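Local coordinates for periplasmic binding protein (Veillonella parvula, PDB 4LJS) that probably captures a metal-containing ligand, such as an iron-siderophore or a cobalamin-like chelate, outside the cytoplasmic membrane and hands it to an ABC importer, at residues 51-56 with 155-160; 74-77 with 83-86; 198-201 with 206-209; 226-231 with 243-248; 305-308 with 314-317. One frame throughout, in Å; residues are numbered along the deposited sequence.

Contact 1. Residues 51-56 with 155-160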
# COMPACT_ATOMS: atom_id res chain seq x y z
N TRP A 51 5.72 -9.01 -0.16
CA TRP A 51 5.24 -7.78 0.50
C TRP A 51 3.72 -7.65 0.56
O TRP A 51 3.00 -8.25 -0.25
CB TRP A 51 5.92 -6.52 -0.06
CG TRP A 51 7.38 -6.73 -0.31
CD1 TRP A 51 8.04 -6.57 -1.50
CD2 TRP A 51 8.36 -7.18 0.64
NE1 TRP A 51 9.37 -6.87 -1.34
CE2 TRP A 51 9.59 -7.25 -0.04
CE3 TRP A 51 8.31 -7.52 2.00
CZ2 TRP A 51 10.77 -7.66 0.59
CZ3 TRP A 51 9.48 -7.92 2.62
CH2 TRP A 51 10.70 -7.99 1.92
N GLN A 52 3.27 -6.86 1.53
CA GLN A 52 1.86 -6.74 1.90
C GLN A 52 0.87 -6.50 0.75
O GLN A 52 -0.15 -7.19 0.66
CB GLN A 52 1.68 -5.64 2.96
CG GLN A 52 0.33 -5.68 3.64
CD GLN A 52 0.44 -5.61 5.15
OE1 GLN A 52 1.46 -5.18 5.69
NE2 GLN A 52 -0.61 -6.02 5.83
N ASN A 53 1.16 -5.53 -0.12
CA ASN A 53 0.27 -5.25 -1.26
C ASN A 53 0.06 -6.46 -2.16
O ASN A 53 -1.06 -6.70 -2.61
CB ASN A 53 0.73 -4.05 -2.08
CG ASN A 53 2.09 -4.26 -2.76
OD1 ASN A 53 2.93 -5.01 -2.27
ND2 ASN A 53 2.30 -3.58 -3.88
N SER A 54 1.12 -7.22 -2.42
CA SER A 54 1.01 -8.42 -3.25
C SER A 54 0.08 -9.43 -2.58
O SER A 54 -0.84 -9.95 -3.20
CB SER A 54 2.38 -9.06 -3.48
OG SER A 54 3.34 -8.09 -3.86
N ILE A 55 0.32 -9.67 -1.29
CA ILE A 55 -0.40 -10.69 -0.54
C ILE A 55 -1.86 -10.36 -0.34
O ILE A 55 -2.74 -11.14 -0.74
CB ILE A 55 0.28 -10.94 0.82
CG1 ILE A 55 1.74 -11.35 0.60
CG2 ILE A 55 -0.48 -12.02 1.60
CD1 ILE A 55 2.63 -11.15 1.82
N GLU A 56 -2.14 -9.21 0.27
CA GLU A 56 -3.51 -8.84 0.60
C GLU A 56 -4.39 -8.52 -0.61
O GLU A 56 -5.61 -8.73 -0.55
CB GLU A 56 -3.55 -7.68 1.61
CG GLU A 56 -3.30 -8.11 3.04
CD GLU A 56 -3.72 -7.07 4.06
OE1 GLU A 56 -4.85 -7.16 4.59
OE2 GLU A 56 -2.91 -6.16 4.35
N TYR A 155 -4.80 1.86 -8.23
CA TYR A 155 -5.99 1.39 -8.94
C TYR A 155 -5.63 0.44 -10.08
O TYR A 155 -6.22 -0.63 -10.22
CB TYR A 155 -6.81 2.56 -9.48
CG TYR A 155 -7.44 3.42 -8.41
CD1 TYR A 155 -7.74 2.89 -7.17
CD2 TYR A 155 -7.73 4.76 -8.64
CE1 TYR A 155 -8.32 3.67 -6.18
CE2 TYR A 155 -8.31 5.56 -7.66
CZ TYR A 155 -8.60 5.00 -6.42
OH TYR A 155 -9.17 5.76 -5.42
N LYS A 156 -4.65 0.83 -10.89
CA LYS A 156 -4.24 0.03 -12.03
C LYS A 156 -3.66 -1.30 -11.54
O LYS A 156 -3.88 -2.35 -12.14
CB LYS A 156 -3.19 0.76 -12.88
CG LYS A 156 -2.44 -0.17 -13.85
CD LYS A 156 -1.49 0.59 -14.78
CE LYS A 156 -0.63 -0.37 -15.62
NZ LYS A 156 0.41 -1.09 -14.82
N TYR A 157 -2.93 -1.22 -10.43
CA TYR A 157 -2.31 -2.39 -9.82
C TYR A 157 -3.40 -3.41 -9.51
O TYR A 157 -3.31 -4.58 -9.88
CB TYR A 157 -1.60 -1.97 -8.54
CG TYR A 157 -0.95 -3.08 -7.74
CD1 TYR A 157 0.33 -3.54 -8.07
CD2 TYR A 157 -1.58 -3.64 -6.63
CE1 TYR A 157 0.94 -4.53 -7.33
CE2 TYR A 157 -0.97 -4.64 -5.88
CZ TYR A 157 0.29 -5.08 -6.24
OH TYR A 157 0.92 -6.07 -5.52
N ILE A 158 -4.45 -2.94 -8.84
CA ILE A 158 -5.57 -3.80 -8.48
C ILE A 158 -6.25 -4.34 -9.73
O ILE A 158 -6.60 -5.52 -9.80
CB ILE A 158 -6.57 -3.02 -7.59
CG1 ILE A 158 -5.90 -2.67 -6.26
CG2 ILE A 158 -7.83 -3.82 -7.36
CD1 ILE A 158 -6.70 -1.78 -5.37
N ARG A 159 -6.41 -3.48 -10.73
CA ARG A 159 -7.06 -3.85 -11.97
C ARG A 159 -6.26 -4.90 -12.74
O ARG A 159 -6.82 -5.85 -13.30
CB ARG A 159 -7.28 -2.59 -12.81
CG ARG A 159 -8.11 -2.77 -14.04
CD ARG A 159 -8.42 -1.42 -14.69
NE ARG A 159 -9.51 -0.71 -14.01
CZ ARG A 159 -9.40 0.49 -13.45
NH1 ARG A 159 -8.24 1.14 -13.47
NH2 ARG A 159 -10.46 1.06 -12.88
N ASP A 160 -4.93 -4.74 -12.77
CA ASP A 160 -4.05 -5.71 -13.44
C ASP A 160 -4.14 -7.09 -12.79
O ASP A 160 -4.26 -8.10 -13.48
CB ASP A 160 -2.60 -5.23 -13.40
CG ASP A 160 -2.33 -4.10 -14.37
OD1 ASP A 160 -3.12 -3.92 -15.32
OD2 ASP A 160 -1.31 -3.40 -14.18
O HOH W 1 3.64 -6.09 -5.56

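Contact 2. Residues 74-77 with 83-86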
# COMPACT_ATOMS: atom_id res chain seq x y z
N PRO A 74 5.08 -9.11 8.97
CA PRO A 74 5.64 -9.56 10.25
C PRO A 74 4.68 -10.37 11.11
O PRO A 74 5.14 -11.15 11.93
CB PRO A 74 5.97 -8.24 10.97
CG PRO A 74 6.04 -7.22 9.90
CD PRO A 74 5.06 -7.64 8.86
N ASP A 75 3.37 -10.18 10.94
CA ASP A 75 2.39 -10.86 11.76
C ASP A 75 0.98 -10.75 11.16
O ASP A 75 0.68 -9.79 10.46
CB ASP A 75 2.38 -10.27 13.17
CG ASP A 75 1.46 -11.01 14.10
OD1 ASP A 75 1.38 -12.25 13.99
OD2 ASP A 75 0.79 -10.36 14.93
N ARG A 76 0.13 -11.72 11.46
CA ARG A 76 -1.26 -11.72 10.98
C ARG A 76 -2.07 -10.49 11.42
O ARG A 76 -3.01 -10.09 10.73
CB ARG A 76 -1.97 -13.01 11.40
CG ARG A 76 -2.09 -13.21 12.91
CD ARG A 76 -2.56 -14.61 13.27
NE ARG A 76 -3.78 -15.01 12.56
CZ ARG A 76 -5.02 -14.69 12.94
NH1 ARG A 76 -5.21 -13.94 14.02
NH2 ARG A 76 -6.06 -15.12 12.24
N LYS A 77 -1.71 -9.90 12.56
CA LYS A 77 -2.45 -8.74 13.07
C LYS A 77 -2.34 -7.52 12.15
O LYS A 77 -3.13 -6.59 12.26
CB LYS A 77 -1.97 -8.34 14.46
CG LYS A 77 -2.28 -9.34 15.56
CD LYS A 77 -1.60 -8.92 16.85
CE LYS A 77 -1.70 -9.99 17.93
NZ LYS A 77 -0.84 -9.65 19.10
N TYR A 83 -9.31 -10.63 6.05
CA TYR A 83 -8.36 -11.35 5.20
C TYR A 83 -7.43 -12.27 6.00
O TYR A 83 -6.60 -12.98 5.43
CB TYR A 83 -7.52 -10.36 4.37
CG TYR A 83 -8.35 -9.49 3.45
CD1 TYR A 83 -9.56 -9.94 2.93
CD2 TYR A 83 -7.92 -8.21 3.09
CE1 TYR A 83 -10.32 -9.14 2.09
CE2 TYR A 83 -8.68 -7.41 2.25
CZ TYR A 83 -9.87 -7.88 1.75
OH TYR A 83 -10.63 -7.09 0.91
N ARG A 84 -7.58 -12.27 7.33
CA ARG A 84 -6.67 -13.03 8.18
C ARG A 84 -6.74 -14.54 8.00
O ARG A 84 -5.70 -15.20 7.98
CB ARG A 84 -6.84 -12.68 9.65
CG ARG A 84 -5.99 -11.51 10.07
CD ARG A 84 -6.44 -10.99 11.40
NE ARG A 84 -6.05 -9.60 11.58
CZ ARG A 84 -6.50 -8.83 12.57
NH1 ARG A 84 -7.35 -9.33 13.45
NH2 ARG A 84 -6.09 -7.57 12.67
N GLU A 85 -7.95 -15.07 7.88
CA GLU A 85 -8.12 -16.52 7.76
C GLU A 85 -7.40 -17.06 6.52
O GLU A 85 -6.69 -18.06 6.59
CB GLU A 85 -9.60 -16.91 7.71
CG GLU A 85 -10.19 -17.26 9.07
CD GLU A 85 -11.48 -18.05 8.98
OE1 GLU A 85 -12.05 -18.39 10.04
OE2 GLU A 85 -11.93 -18.35 7.84
N ALA A 86 -7.58 -16.38 5.39
CA ALA A 86 -6.92 -16.76 4.15
C ALA A 86 -5.40 -16.61 4.30
O ALA A 86 -4.64 -17.46 3.85
CB ALA A 86 -7.42 -15.90 2.99

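Contact 3. Residues 198-201 with 206-209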
# COMPACT_ATOMS: atom_id res chain seq x y z
N LEU A 198 -0.57 18.04 7.26
CA LEU A 198 0.85 17.69 7.28
C LEU A 198 1.02 16.19 7.47
O LEU A 198 0.48 15.62 8.42
CB LEU A 198 1.57 18.44 8.41
CG LEU A 198 3.02 18.01 8.62
CD1 LEU A 198 3.89 18.43 7.45
CD2 LEU A 198 3.56 18.54 9.94
N PHE A 199 1.77 15.56 6.57
CA PHE A 199 2.09 14.15 6.69
C PHE A 199 3.57 13.99 7.03
O PHE A 199 4.44 14.40 6.26
CB PHE A 199 1.80 13.40 5.39
CG PHE A 199 0.36 13.47 4.96
CD1 PHE A 199 -0.12 14.57 4.27
CD2 PHE A 199 -0.50 12.43 5.23
CE1 PHE A 199 -1.44 14.63 3.86
CE2 PHE A 199 -1.83 12.48 4.83
CZ PHE A 199 -2.30 13.59 4.15
N ILE A 200 3.84 13.39 8.18
CA ILE A 200 5.22 13.16 8.60
C ILE A 200 5.39 11.80 9.25
O ILE A 200 4.45 11.26 9.84
CB ILE A 200 5.71 14.24 9.59
CG1 ILE A 200 4.69 14.45 10.71
CG2 ILE A 200 5.98 15.55 8.86
CD1 ILE A 200 5.24 15.17 11.91
N GLU A 201 6.60 11.25 9.14
CA GLU A 201 6.98 10.06 9.89
C GLU A 201 8.06 10.46 10.87
O GLU A 201 8.98 11.20 10.52
CB GLU A 201 7.50 8.94 8.97
CG GLU A 201 8.03 7.73 9.73
CD GLU A 201 8.54 6.60 8.84
OE1 GLU A 201 8.70 6.81 7.62
OE2 GLU A 201 8.78 5.49 9.38
N HIS A 206 13.52 13.48 14.50
CA HIS A 206 13.30 14.18 13.24
C HIS A 206 11.96 13.87 12.58
O HIS A 206 11.39 12.79 12.77
CB HIS A 206 14.45 13.89 12.28
CG HIS A 206 15.77 14.40 12.76
ND1 HIS A 206 16.11 15.74 12.72
CD2 HIS A 206 16.83 13.76 13.31
CE1 HIS A 206 17.32 15.90 13.22
NE2 HIS A 206 17.78 14.72 13.58
N PHE A 207 11.47 14.84 11.81
CA PHE A 207 10.20 14.70 11.10
C PHE A 207 10.42 14.46 9.62
O PHE A 207 10.60 15.40 8.85
CB PHE A 207 9.34 15.95 11.27
CG PHE A 207 8.90 16.21 12.68
CD1 PHE A 207 8.87 15.18 13.61
CD2 PHE A 207 8.53 17.48 13.08
CE1 PHE A 207 8.47 15.41 14.91
CE2 PHE A 207 8.13 17.72 14.38
CZ PHE A 207 8.10 16.68 15.30
N ARG A 208 10.42 13.19 9.23
CA ARG A 208 10.52 12.81 7.84
C ARG A 208 9.27 13.30 7.11
O ARG A 208 8.16 12.98 7.51
CB ARG A 208 10.65 11.28 7.75
CG ARG A 208 10.79 10.70 6.36
CD ARG A 208 10.97 9.18 6.44
NE ARG A 208 12.31 8.80 6.88
CZ ARG A 208 12.69 7.55 7.16
NH1 ARG A 208 11.82 6.56 7.07
NH2 ARG A 208 13.93 7.29 7.54
N LEU A 209 9.46 14.10 6.06
CA LEU A 209 8.34 14.73 5.37
C LEU A 209 7.81 13.92 4.18
O LEU A 209 8.58 13.41 3.38
CB LEU A 209 8.74 16.13 4.89
CG LEU A 209 7.77 16.83 3.93
CD1 LEU A 209 6.45 17.18 4.62
CD2 LEU A 209 8.41 18.07 3.34

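Contact 4. Residues 226-231 with 243-248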
# COMPACT_ATOMS: atom_id res chain seq x y z
N ASP A 226 -5.26 20.99 1.56
CA ASP A 226 -4.09 21.81 1.27
C ASP A 226 -2.88 21.13 1.91
O ASP A 226 -2.61 21.31 3.10
CB ASP A 226 -4.30 23.23 1.83
CG ASP A 226 -3.19 24.18 1.44
OD1 ASP A 226 -2.42 23.86 0.51
OD2 ASP A 226 -3.10 25.27 2.06
N VAL A 227 -2.16 20.34 1.12
CA VAL A 227 -1.06 19.54 1.63
C VAL A 227 0.22 20.36 1.75
O VAL A 227 0.67 20.97 0.78
CB VAL A 227 -0.80 18.29 0.75
CG1 VAL A 227 0.37 17.49 1.29
CG2 VAL A 227 -2.03 17.41 0.71
N ILE A 228 0.78 20.38 2.95
CA ILE A 228 2.04 21.08 3.21
C ILE A 228 3.22 20.33 2.59
O ILE A 228 3.31 19.10 2.71
CB ILE A 228 2.28 21.23 4.72
CG1 ILE A 228 1.18 22.07 5.35
CG2 ILE A 228 3.65 21.85 4.99
CD1 ILE A 228 1.26 22.16 6.85
N ASP A 229 4.11 21.06 1.94
CA ASP A 229 5.30 20.47 1.34
C ASP A 229 6.41 21.50 1.18
O ASP A 229 6.37 22.33 0.28
CB ASP A 229 4.97 19.84 -0.02
CG ASP A 229 6.13 19.04 -0.60
OD1 ASP A 229 7.15 18.86 0.09
OD2 ASP A 229 5.99 18.57 -1.75
N THR A 230 7.40 21.44 2.06
CA THR A 230 8.52 22.37 2.02
C THR A 230 9.64 21.86 1.12
O THR A 230 10.71 22.47 1.04
CB THR A 230 9.08 22.63 3.43
OG1 THR A 230 9.46 21.38 4.03
CG2 THR A 230 8.04 23.32 4.30
N GLU A 231 9.40 20.74 0.45
CA GLU A 231 10.35 20.17 -0.51
C GLU A 231 11.72 19.92 0.10
O GLU A 231 12.74 20.36 -0.43
CB GLU A 231 10.46 21.07 -1.74
CG GLU A 231 9.12 21.35 -2.39
CD GLU A 231 9.22 22.29 -3.57
OE1 GLU A 231 10.26 22.97 -3.69
OE2 GLU A 231 8.27 22.34 -4.38
N GLN A 243 4.06 26.77 9.06
CA GLN A 243 3.06 26.23 8.15
C GLN A 243 1.72 26.02 8.85
O GLN A 243 0.66 26.25 8.25
CB GLN A 243 3.55 24.92 7.51
CG GLN A 243 4.68 25.12 6.51
CD GLN A 243 4.22 25.85 5.26
OE1 GLN A 243 3.18 25.52 4.69
NE2 GLN A 243 4.98 26.86 4.85
N ASN A 244 1.77 25.59 10.10
CA ASN A 244 0.60 25.54 10.97
C ASN A 244 -0.56 24.68 10.44
O ASN A 244 -1.63 25.19 10.12
CB ASN A 244 0.11 26.97 11.27
CG ASN A 244 -0.78 27.04 12.50
OD1 ASN A 244 -0.69 26.21 13.40
ND2 ASN A 244 -1.64 28.06 12.54
N PRO A 245 -0.35 23.36 10.35
CA PRO A 245 -1.41 22.48 9.84
C PRO A 245 -2.61 22.39 10.78
O PRO A 245 -2.44 22.43 11.99
CB PRO A 245 -0.72 21.12 9.75
CG PRO A 245 0.38 21.18 10.76
CD PRO A 245 0.86 22.60 10.73
N ASP A 246 -3.80 22.27 10.19
CA ASP A 246 -5.02 21.97 10.93
C ASP A 246 -5.04 20.55 11.47
O ASP A 246 -5.69 20.27 12.48
CB ASP A 246 -6.23 22.13 10.02
CG ASP A 246 -6.35 23.52 9.46
OD1 ASP A 246 -6.23 24.49 10.25
OD2 ASP A 246 -6.56 23.65 8.24
N VAL A 247 -4.35 19.65 10.77
CA VAL A 247 -4.32 18.23 11.12
C VAL A 247 -2.98 17.60 10.73
O VAL A 247 -2.46 17.84 9.64
CB VAL A 247 -5.50 17.46 10.46
CG1 VAL A 247 -5.54 17.71 8.96
CG2 VAL A 247 -5.42 15.97 10.75
N ILE A 248 -2.39 16.84 11.65
CA ILE A 248 -1.15 16.15 11.39
C ILE A 248 -1.38 14.65 11.25
O ILE A 248 -2.04 14.04 12.09
CB ILE A 248 -0.13 16.36 12.52
CG1 ILE A 248 0.27 17.83 12.60
CG2 ILE A 248 1.10 15.48 12.31
CD1 ILE A 248 1.17 18.15 13.77

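Contact 5. Residues 305-308 with 314-317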
# COMPACT_ATOMS: atom_id res chain seq x y z
N ILE A 305 -8.73 6.92 6.95
CA ILE A 305 -8.04 7.67 7.98
C ILE A 305 -7.86 9.14 7.58
O ILE A 305 -8.14 10.05 8.36
CB ILE A 305 -6.68 7.05 8.34
CG1 ILE A 305 -6.91 5.68 8.99
CG2 ILE A 305 -5.88 7.98 9.26
CD1 ILE A 305 -5.65 4.92 9.32
N VAL A 306 -7.43 9.36 6.35
CA VAL A 306 -7.19 10.72 5.89
C VAL A 306 -8.49 11.52 5.73
O VAL A 306 -8.58 12.66 6.20
CB VAL A 306 -6.33 10.74 4.62
CG1 VAL A 306 -6.16 12.16 4.13
CG2 VAL A 306 -4.96 10.11 4.91
N SER A 307 -9.50 10.93 5.11
CA SER A 307 -10.77 11.63 4.93
C SER A 307 -11.42 11.92 6.29
O SER A 307 -11.96 13.00 6.50
CB SER A 307 -11.73 10.85 4.04
OG SER A 307 -12.22 9.69 4.72
N HIS A 308 -11.36 10.96 7.21
CA HIS A 308 -11.95 11.14 8.53
C HIS A 308 -11.19 12.17 9.35
O HIS A 308 -11.80 12.95 10.07
CB HIS A 308 -12.06 9.80 9.27
CG HIS A 308 -13.16 8.91 8.76
ND1 HIS A 308 -13.41 8.74 7.41
CD2 HIS A 308 -14.07 8.15 9.41
CE1 HIS A 308 -14.43 7.90 7.26
NE2 HIS A 308 -14.85 7.54 8.46
N LEU A 314 -17.82 15.89 8.79
CA LEU A 314 -18.49 14.98 7.88
C LEU A 314 -18.48 13.56 8.45
O LEU A 314 -19.41 12.79 8.24
CB LEU A 314 -17.80 14.99 6.51
CG LEU A 314 -18.47 14.13 5.43
CD1 LEU A 314 -19.90 14.58 5.22
CD2 LEU A 314 -17.69 14.22 4.14
N TYR A 315 -17.41 13.22 9.18
CA TYR A 315 -17.28 11.90 9.77
C TYR A 315 -17.19 11.96 11.30
O TYR A 315 -16.11 11.75 11.86
CB TYR A 315 -16.05 11.20 9.18
CG TYR A 315 -16.13 11.05 7.68
CD1 TYR A 315 -16.95 10.09 7.11
CD2 TYR A 315 -15.39 11.87 6.84
CE1 TYR A 315 -17.03 9.94 5.74
CE2 TYR A 315 -15.46 11.74 5.46
CZ TYR A 315 -16.29 10.76 4.92
OH TYR A 315 -16.39 10.60 3.56
N PRO A 316 -18.32 12.24 11.96
CA PRO A 316 -18.35 12.45 13.42
C PRO A 316 -17.95 11.21 14.21
O PRO A 316 -17.55 11.34 15.37
CB PRO A 316 -19.82 12.80 13.70
CG PRO A 316 -20.58 12.20 12.57
CD PRO A 316 -19.67 12.33 11.37
N GLU A 317 -18.05 10.05 13.60
CA GLU A 317 -17.72 8.79 14.20
C GLU A 317 -16.26 8.63 14.60
O GLU A 317 -15.92 7.77 15.34
CB GLU A 317 -18.07 7.71 13.20
CG GLU A 317 -18.53 6.41 13.80
CD GLU A 317 -20.02 6.20 13.64
OE1 GLU A 317 -20.42 5.58 12.64
OE2 GLU A 317 -20.78 6.63 14.53
O HOH W 2 -13.43 11.95 12.07

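Contact 1. Residues 51-56 with 155-160
Tyr157 reaches across from helix 151-164 and lays its phenol end against Asn53 and Ser54 in the first turn of helix 52-60, which follows strand 47-50 of the four-stranded parallel sheet. With CG anti to the backbone N (chi1 178°), the ring is carried straight over. Asn53 and Tyr157 cross at about a right angle, yet amide and ring planes are only 5° apart, and Asn53 ND2 lies 3.4 Å from Tyr157 CZ. That amide nitrogen is also 3.3 Å from Tyr157 OH, but the angle is too poor for a hydrogen bond; the Asn53 amide is fixed instead through OD1, which binds Trp114 NE1. The hydroxyl of Tyr157 finds its partner in a water 2.7 Å from OH. The same water donates to Ser54 OG at 2.6 Å, while OG also bonds Met50 O at the end of strand 47-50. A phenylalanine in place of Tyr157 would probably leave this water without one of its mates and open a gap beside Ser54 CA. The contact is buried, and its chemistry is that of a polar tip in the interior, linked through one water to Ser54 rather than bonded directly to the other helix.

Contact 2. Residues 74-77 with 83-86
Over one face of the Arg76 guanidinium lies Arg84 CD, 3.9 Å above the plane and displaced toward the rim, while Arg76 NH2 comes to 3.6 Å from Arg84 CB. The Arg84 guanidinium is turned 58° from that of Arg76 and meets the carbonyl oxygens of Arg76 and Lys77 obliquely. The stronger bond of Arg84 NE goes to Val79 O; those to the 3-10 segment are weak additions, NE donating to Arg76 O at 3.2 Å with an N-H...O angle of only 121°, and NH2 of Arg84 to Lys77 O at 3.1 Å. The Arg84 chain runs extended from CG to NE, whereas Arg76 bends at chi3 (-52°), which folds its head over the aliphatic part of Arg84. The like charges stay apart, Arg76 NH1 lying 5.0 Å from Arg84 NE, and Arg76 NH2 is paired with Asp88 OD2 further along helix 84-89, an arrangement likely to ease any repulsion. A leucine in place of Arg84 would probably leave the carbonyls of Val79, Arg76 and Lys77 without this donor group and the turn freer to shift. The contact sits on the surface and is a local closure of the connection between strand 67-71 and helix 84-89, where a helix-borne arginine reaches back to the carbonyls of the short 3-10 segment in an alpha/beta lobe.

Contact 3. Residues 198-201 with 206-209
Ile200 sets its CD1 over one face of the Phe207 ring, 4.1 Å from the centroid and 18° off the normal, a CH-pi contact in the tightly packed half of this pairing. Placing CG1 between the backbone N and the carbonyl carbon (chi1 49°) swings that methyl over the ring. Further along, Leu198 CD1 and Leu209 CD1 meet at 4.0 Å. Helix 237-243 covers this side, Met237 touching Phe207 and Val240 touching Leu198. Between the strands, Glu201 N and Arg208 O are 2.8 Å apart, and Arg208 N returns the bond to Glu201 O at 2.8 Å, making Glu201 and Arg208 the hydrogen-bonded pair and Ile200 with Leu209 the non-hydrogen-bonded one.

The solvent side is at Arg208, where the packing gives way to a salt bridge. Glu201 and Arg208 lie side by side, and NH1 of the exposed arginine meets Glu201 OE1 at 3.2 Å, coming from well above the carboxylate plane. The strongest partner of Glu201 is Tyr210 OH, also at OE1, while OE2 takes a bond from Gln203 NE2. The whole is a beta hairpin that adds the short strand 206-209 to strand 196-203, which also pairs in parallel with 226-227 and 247-252.

Contact 4. Residues 226-231 with 243-248
Ile228 holds CG1 anti to its carbonyl carbon (chi1 -62°) and extends CD1 beyond it, which drives that methyl between Gln243 and Pro245; Gln243, bent at chi2 (-68°), folds its amide back along the isoleucine. The pieces belong to a beta-alpha-beta unit: strand 226-227, helix 237-243 and strand 247-252, both strands running parallel to 196-203, which pairs with each of them. Ile228 CD1 touches Gln243 CB at 3.6 Å and Pro245 CB at 3.7 Å. Gln243 and Ile228 run alongside each other head to tail, bringing Gln243 OE1 to 3.7 Å from Ile228 CG2. Here the glutamine works through its aliphatic carbons and the flank of its amide, with no hydrogen bond between the segments. Thr230 adds a looser touch, CG2 to Gln243 CG at 4.4 Å. Leu198 of the intervening strand touches both Ile228 and Pro245, making one apolar cluster under the end of the helix, where Asn244 turns the chain away with a positive phi. The turn beyond Ile228 is fixed by Asp229, whose OD2 accepts from His212 N; in an Asx turn, its OD1 accepts from Glu231 N at 3.0 Å, met from above the carboxylate plane.

Contact 5. Residues 305-308 with 314-317
His308 and Tyr315 lie ring against ring in an offset stack, centroids 4.0 Å apart and planes 10° from parallel. Each side chain has CG anti to its own carbonyl carbon (chi1 -75° for His308, -59° for Tyr315). This lets the imidazole lie over the root of the tyrosine side chain: Tyr315 CB sits 3.7 Å from the His308 ring centroid as a CH-pi contact, and His308 CE1 comes to 3.3 Å from Tyr315 CD1. Leu314 CG covers the opposite face of the phenol, so the tyrosine is sandwiched. Rotation of the imidazole is fixed by ND1, which donates to Ser307 OG at 3.1 Å, with the oxygen lying in the ring plane. Ser307 OG in turn bonds Ile303 O, back along helix 299-310. At the far end of the phenol, Tyr315 OH bonds Thr185 OG1 of helix 168-188. A water ties the backbones together, donating to His308 O at 2.8 Å and to Tyr315 O at 2.7 Å. The contact joins the end of helix 299-310 to the loop that follows it. The geometry is consistent with a proton on ND1, the histidine being held flat by an in-plane bond at its edge and the tyrosine over one face.

Along the chain, contact 2 nests inside the loop closed by contact 1, and contacts 3, 4 and 5 follow in series. The first two belong to the lobe with the four-stranded parallel sheet; their centres lie about 16 Å apart, and they touch where Glu56 OE1 meets Tyr83 CD2 at 3.6 Å. Contacts 3 and 4, centres about 10 Å apart, share the mixed sheet through strands 196-203, 226-227 and 247-252. Contact 5, on helix 299-310, reaches contact 3 through Val306 and Phe199. The centres of contacts 2 and 4 are about 34 Å apart, on opposite sides of the chain's centre, consistent with the two-lobed build of periplasmic binding proteins, which take their ligand between the lobes.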